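Leucine aminopeptidase 2 (Saccharomyces cerevisiae, PDB 2XQ0) is a zinc aminopeptidase of the M1 family that preferentially cleaves di- and tripeptides and has low epoxide hydrolase activity in vitro. Local coordinates at residues 65-79 against 93-105. Residues are numbered along the deposited sequence; the frame is centred on the assembly and turned at random.
Sequences DELHLDTSYLDVQEV and RKEPLGSRLVINN
Strands 66-69 and 101-104 form an antiparallel ladder at the border of the large sheet in the N-terminal domain of this M1 peptidase. Leu67 and Ile103 make a hydrogen-bonded pair, Leu67 N to Ile103 O being 2.7 Å. Leu69 and Leu101 form the next such pair. Farther along, Ser99 N donates to Thr71 O. The hydroxyl of Thr71 turns back on the same partner: OG1 sits between its own N and carbonyl carbon (chi1 76°) and donates to Ser99 O at 2.7 Å. Thr71 N also points at this oxygen, but its bond is weak, and the hydroxyl is the closer of the two donors.

On one face of the ladder, Arg100 CD lies over the His68 ring, 4.0 Å from its centroid, in a CH-pi contact; the guanidinium beyond it bonds to Leu22 O and forms a salt bridge with Glu91. Glu66 OE2 accepts from His68 NE2 in the plane of the ring, on the anti side of the carboxylate, which helps to set the ring's rotation. The Glu66 carboxylate also rests on Val102 CG1, 3.5 Å from Glu66 CD. The other face is apolar, with Leu67 CB against Ile103 CB. Val79 CG1 meets Ile103 CG2 at 4.0 Å.

At the loop end, the Arg93 guanidinium stacks on Tyr73, planes 16° apart, an off-centre cation-pi pair. Arg93 NH1 donates to Ser72 OG at 2.9 Å, while its NE forms a salt bridge with Glu95 OE2. One water joins Tyr73 N, Arg93 NH1 and Ser99 OG.

Leu67 and Leu69 pack on Phe158 and on strands 45-56 and 111-120. Phe88 of strand 84-90 touches both Val79 and Leu101. Strand 66-69 is the outermost strand here, and 101-104 separates it from strand 84-90.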
# COMPACT_ATOMS: atom_id res chain seq x y z
N ASP A 65 -12.21 -32.40 -18.23
CA ASP A 65 -12.33 -31.44 -17.14
C ASP A 65 -11.01 -31.29 -16.38
O ASP A 65 -10.46 -32.27 -15.88
CB ASP A 65 -13.45 -31.82 -16.17
CG ASP A 65 -14.10 -30.62 -15.54
OD1 ASP A 65 -14.26 -30.60 -14.30
OD2 ASP A 65 -14.43 -29.67 -16.29
N GLU A 66 -10.52 -30.07 -16.30
CA GLU A 66 -9.23 -29.81 -15.69
C GLU A 66 -9.31 -28.69 -14.67
O GLU A 66 -10.15 -27.80 -14.78
CB GLU A 66 -8.21 -29.42 -16.76
CG GLU A 66 -7.72 -30.56 -17.62
CD GLU A 66 -6.86 -30.08 -18.78
OE1 GLU A 66 -6.15 -30.91 -19.38
OE2 GLU A 66 -6.90 -28.86 -19.08
N LEU A 67 -8.42 -28.75 -13.68
CA LEU A 67 -8.16 -27.65 -12.77
C LEU A 67 -7.01 -26.88 -13.38
O LEU A 67 -6.04 -27.49 -13.81
CB LEU A 67 -7.66 -28.17 -11.42
CG LEU A 67 -8.51 -28.28 -10.16
CD1 LEU A 67 -9.15 -26.94 -9.80
CD2 LEU A 67 -9.55 -29.37 -10.30
N HIS A 68 -7.11 -25.56 -13.41
CA HIS A 68 -6.01 -24.72 -13.85
C HIS A 68 -5.71 -23.78 -12.68
O HIS A 68 -6.57 -23.01 -12.25
CB HIS A 68 -6.42 -23.85 -15.04
CG HIS A 68 -6.67 -24.61 -16.30
ND1 HIS A 68 -7.18 -24.02 -17.43
CD2 HIS A 68 -6.48 -25.91 -16.61
CE1 HIS A 68 -7.30 -24.92 -18.39
NE2 HIS A 68 -6.87 -26.08 -17.92
N LEU A 69 -4.49 -23.84 -12.17
CA LEU A 69 -4.08 -22.92 -11.09
C LEU A 69 -2.91 -22.04 -11.53
O LEU A 69 -2.19 -22.36 -12.49
CB LEU A 69 -3.73 -23.68 -9.80
CG LEU A 69 -4.78 -24.55 -9.07
CD1 LEU A 69 -4.27 -25.02 -7.71
CD2 LEU A 69 -6.07 -23.84 -8.87
N ASP A 70 -2.75 -20.92 -10.82
CA ASP A 70 -1.68 -19.96 -11.06
C ASP A 70 -0.46 -20.45 -10.30
O ASP A 70 -0.60 -20.93 -9.19
CB ASP A 70 -2.07 -18.60 -10.44
CG ASP A 70 -3.12 -17.84 -11.24
OD1 ASP A 70 -2.83 -17.52 -12.41
OD2 ASP A 70 -4.20 -17.51 -10.68
N THR A 71 0.72 -20.34 -10.89
CA THR A 71 1.97 -20.50 -10.17
C THR A 71 2.96 -19.57 -10.83
O THR A 71 2.75 -19.18 -11.98
CB THR A 71 2.56 -21.95 -10.23
OG1 THR A 71 3.16 -22.19 -11.51
CG2 THR A 71 1.50 -22.98 -9.95
N SER A 72 4.01 -19.22 -10.09
CA SER A 72 5.13 -18.47 -10.64
C SER A 72 6.42 -18.88 -9.93
O SER A 72 6.59 -18.64 -8.73
CB SER A 72 4.92 -16.97 -10.47
OG SER A 72 6.08 -16.29 -10.92
N TYR A 73 7.32 -19.51 -10.67
CA TYR A 73 8.57 -20.00 -10.13
C TYR A 73 8.38 -20.89 -8.91
O TYR A 73 9.14 -20.80 -7.94
CB TYR A 73 9.48 -18.83 -9.75
CG TYR A 73 9.73 -17.82 -10.84
CD1 TYR A 73 10.36 -18.18 -12.02
CD2 TYR A 73 9.34 -16.50 -10.67
CE1 TYR A 73 10.59 -17.24 -13.01
CE2 TYR A 73 9.57 -15.56 -11.65
CZ TYR A 73 10.19 -15.93 -12.81
OH TYR A 73 10.42 -14.98 -13.77
N LEU A 74 7.36 -21.73 -8.93
CA LEU A 74 7.24 -22.76 -7.89
C LEU A 74 7.78 -24.09 -8.40
O LEU A 74 7.78 -24.36 -9.61
CB LEU A 74 5.79 -22.95 -7.44
CG LEU A 74 5.10 -21.82 -6.69
CD1 LEU A 74 3.62 -22.17 -6.47
CD2 LEU A 74 5.80 -21.56 -5.38
N ASP A 75 8.25 -24.91 -7.47
CA ASP A 75 8.59 -26.29 -7.75
C ASP A 75 7.40 -27.14 -7.28
O ASP A 75 7.28 -27.43 -6.10
CB ASP A 75 9.88 -26.65 -6.99
CG ASP A 75 10.31 -28.08 -7.18
OD1 ASP A 75 9.69 -28.81 -7.98
OD2 ASP A 75 11.29 -28.48 -6.50
N VAL A 76 6.51 -27.50 -8.20
CA VAL A 76 5.38 -28.36 -7.85
C VAL A 76 5.81 -29.84 -7.90
O VAL A 76 6.28 -30.32 -8.93
CB VAL A 76 4.17 -28.14 -8.79
CG1 VAL A 76 3.01 -29.08 -8.41
CG2 VAL A 76 3.71 -26.69 -8.72
N GLN A 77 5.62 -30.54 -6.80
CA GLN A 77 6.24 -31.85 -6.61
C GLN A 77 5.27 -33.00 -6.76
O GLN A 77 5.58 -34.00 -7.43
CB GLN A 77 6.90 -31.91 -5.23
CG GLN A 77 8.03 -30.92 -5.05
CD GLN A 77 8.42 -30.78 -3.60
OE1 GLN A 77 7.57 -30.60 -2.73
NE2 GLN A 77 9.72 -30.87 -3.32
N GLU A 78 4.10 -32.88 -6.13
CA GLU A 78 3.10 -33.93 -6.20
C GLU A 78 1.72 -33.32 -6.11
O GLU A 78 1.55 -32.27 -5.51
CB GLU A 78 3.28 -34.94 -5.05
CG GLU A 78 4.65 -35.59 -4.99
CD GLU A 78 4.86 -36.41 -3.71
OE1 GLU A 78 3.89 -37.01 -3.21
OE2 GLU A 78 6.01 -36.44 -3.21
N VAL A 79 0.73 -33.98 -6.69
CA VAL A 79 -0.66 -33.57 -6.56
C VAL A 79 -1.56 -34.77 -6.28
O VAL A 79 -1.47 -35.80 -6.97
CB VAL A 79 -1.18 -32.93 -7.85
CG1 VAL A 79 -2.62 -32.50 -7.66
CG2 VAL A 79 -0.29 -31.75 -8.26
N ARG A 93 6.25 -20.81 -18.75
CA ARG A 93 5.95 -19.49 -18.24
C ARG A 93 5.48 -18.57 -19.37
O ARG A 93 6.03 -18.59 -20.46
CB ARG A 93 7.21 -18.96 -17.58
CG ARG A 93 6.98 -17.78 -16.75
CD ARG A 93 8.24 -17.36 -16.03
NE ARG A 93 7.97 -16.03 -15.51
CZ ARG A 93 7.24 -15.81 -14.44
NH1 ARG A 93 6.75 -16.83 -13.74
NH2 ARG A 93 7.01 -14.57 -14.04
N LYS A 94 4.45 -17.77 -19.10
CA LYS A 94 4.10 -16.69 -20.01
C LYS A 94 4.07 -15.39 -19.22
O LYS A 94 3.41 -15.31 -18.19
CB LYS A 94 2.73 -16.92 -20.65
CG LYS A 94 1.60 -17.09 -19.65
CD LYS A 94 0.27 -16.60 -20.23
CE LYS A 94 0.23 -15.08 -20.34
NZ LYS A 94 -1.08 -14.58 -20.83
N GLU A 95 4.79 -14.38 -19.69
CA GLU A 95 4.86 -13.14 -18.93
C GLU A 95 3.64 -12.29 -19.23
O GLU A 95 3.07 -12.38 -20.32
CB GLU A 95 6.15 -12.39 -19.25
CG GLU A 95 7.39 -13.25 -19.12
CD GLU A 95 7.73 -13.58 -17.68
OE1 GLU A 95 7.14 -12.97 -16.77
OE2 GLU A 95 8.60 -14.45 -17.46
N PRO A 96 3.21 -11.48 -18.26
CA PRO A 96 3.83 -11.45 -16.94
C PRO A 96 3.05 -12.31 -15.95
O PRO A 96 3.28 -12.18 -14.76
CB PRO A 96 3.66 -9.98 -16.54
CG PRO A 96 2.37 -9.59 -17.16
CD PRO A 96 2.22 -10.40 -18.43
N LEU A 97 2.17 -13.20 -16.43
CA LEU A 97 1.26 -13.88 -15.50
C LEU A 97 1.77 -15.18 -14.87
O LEU A 97 1.17 -15.66 -13.90
CB LEU A 97 -0.11 -14.11 -16.15
CG LEU A 97 -0.87 -12.84 -16.57
CD1 LEU A 97 -2.21 -13.21 -17.13
CD2 LEU A 97 -1.01 -11.85 -15.38
N GLY A 98 2.82 -15.77 -15.43
CA GLY A 98 3.41 -16.96 -14.83
C GLY A 98 3.16 -18.29 -15.54
O GLY A 98 2.91 -18.34 -16.75
N SER A 99 3.22 -19.38 -14.76
CA SER A 99 3.15 -20.73 -15.31
C SER A 99 1.87 -21.40 -14.87
O SER A 99 1.68 -21.68 -13.69
CB SER A 99 4.36 -21.56 -14.84
OG SER A 99 5.58 -20.98 -15.26
N ARG A 100 0.98 -21.69 -15.80
CA ARG A 100 -0.27 -22.33 -15.44
C ARG A 100 -0.01 -23.77 -15.01
O ARG A 100 0.72 -24.50 -15.67
CB ARG A 100 -1.25 -22.30 -16.61
CG ARG A 100 -2.58 -22.99 -16.32
CD ARG A 100 -3.47 -23.04 -17.59
NE ARG A 100 -4.11 -21.76 -17.88
CZ ARG A 100 -3.93 -21.07 -19.00
NH1 ARG A 100 -3.13 -21.53 -19.94
NH2 ARG A 100 -4.56 -19.91 -19.18
N LEU A 101 -0.63 -24.19 -13.90
CA LEU A 101 -0.54 -25.57 -13.45
C LEU A 101 -1.83 -26.25 -13.84
O LEU A 101 -2.91 -25.79 -13.49
CB LEU A 101 -0.38 -25.63 -11.93
CG LEU A 101 -0.66 -26.97 -11.25
CD1 LEU A 101 0.35 -28.06 -11.70
CD2 LEU A 101 -0.63 -26.81 -9.72
N VAL A 102 -1.73 -27.35 -14.56
CA VAL A 102 -2.90 -28.00 -15.13
C VAL A 102 -3.08 -29.36 -14.48
O VAL A 102 -2.16 -30.18 -14.49
CB VAL A 102 -2.74 -28.18 -16.64
CG1 VAL A 102 -3.90 -29.01 -17.21
CG2 VAL A 102 -2.64 -26.79 -17.31
N ILE A 103 -4.25 -29.59 -13.91
CA ILE A 103 -4.48 -30.80 -13.14
C ILE A 103 -5.70 -31.52 -13.69
O ILE A 103 -6.74 -30.91 -13.92
CB ILE A 103 -4.72 -30.49 -11.64
CG1 ILE A 103 -3.52 -29.75 -11.05
CG2 ILE A 103 -4.98 -31.78 -10.86
CD1 ILE A 103 -3.80 -29.07 -9.69
N ASN A 104 -5.58 -32.82 -13.91
CA ASN A 104 -6.69 -33.63 -14.37
C ASN A 104 -7.50 -34.07 -13.17
O ASN A 104 -6.99 -34.79 -12.32
CB ASN A 104 -6.18 -34.86 -15.11
CG ASN A 104 -7.25 -35.92 -15.30
OD1 ASN A 104 -8.37 -35.62 -15.70
ND2 ASN A 104 -6.90 -37.17 -15.03
N ASN A 105 -8.76 -33.64 -13.07
CA ASN A 105 -9.57 -34.09 -11.95
C ASN A 105 -10.62 -35.14 -12.32
O ASN A 105 -11.73 -34.82 -12.73
CB ASN A 105 -10.19 -32.92 -11.16
CG ASN A 105 -11.09 -32.05 -12.00
OD1 ASN A 105 -10.89 -31.90 -13.20
ND2 ASN A 105 -12.08 -31.45 -11.36
O HOH W 1 -0.12 -18.18 -13.07
O HOH W 2 7.30 -19.69 -13.56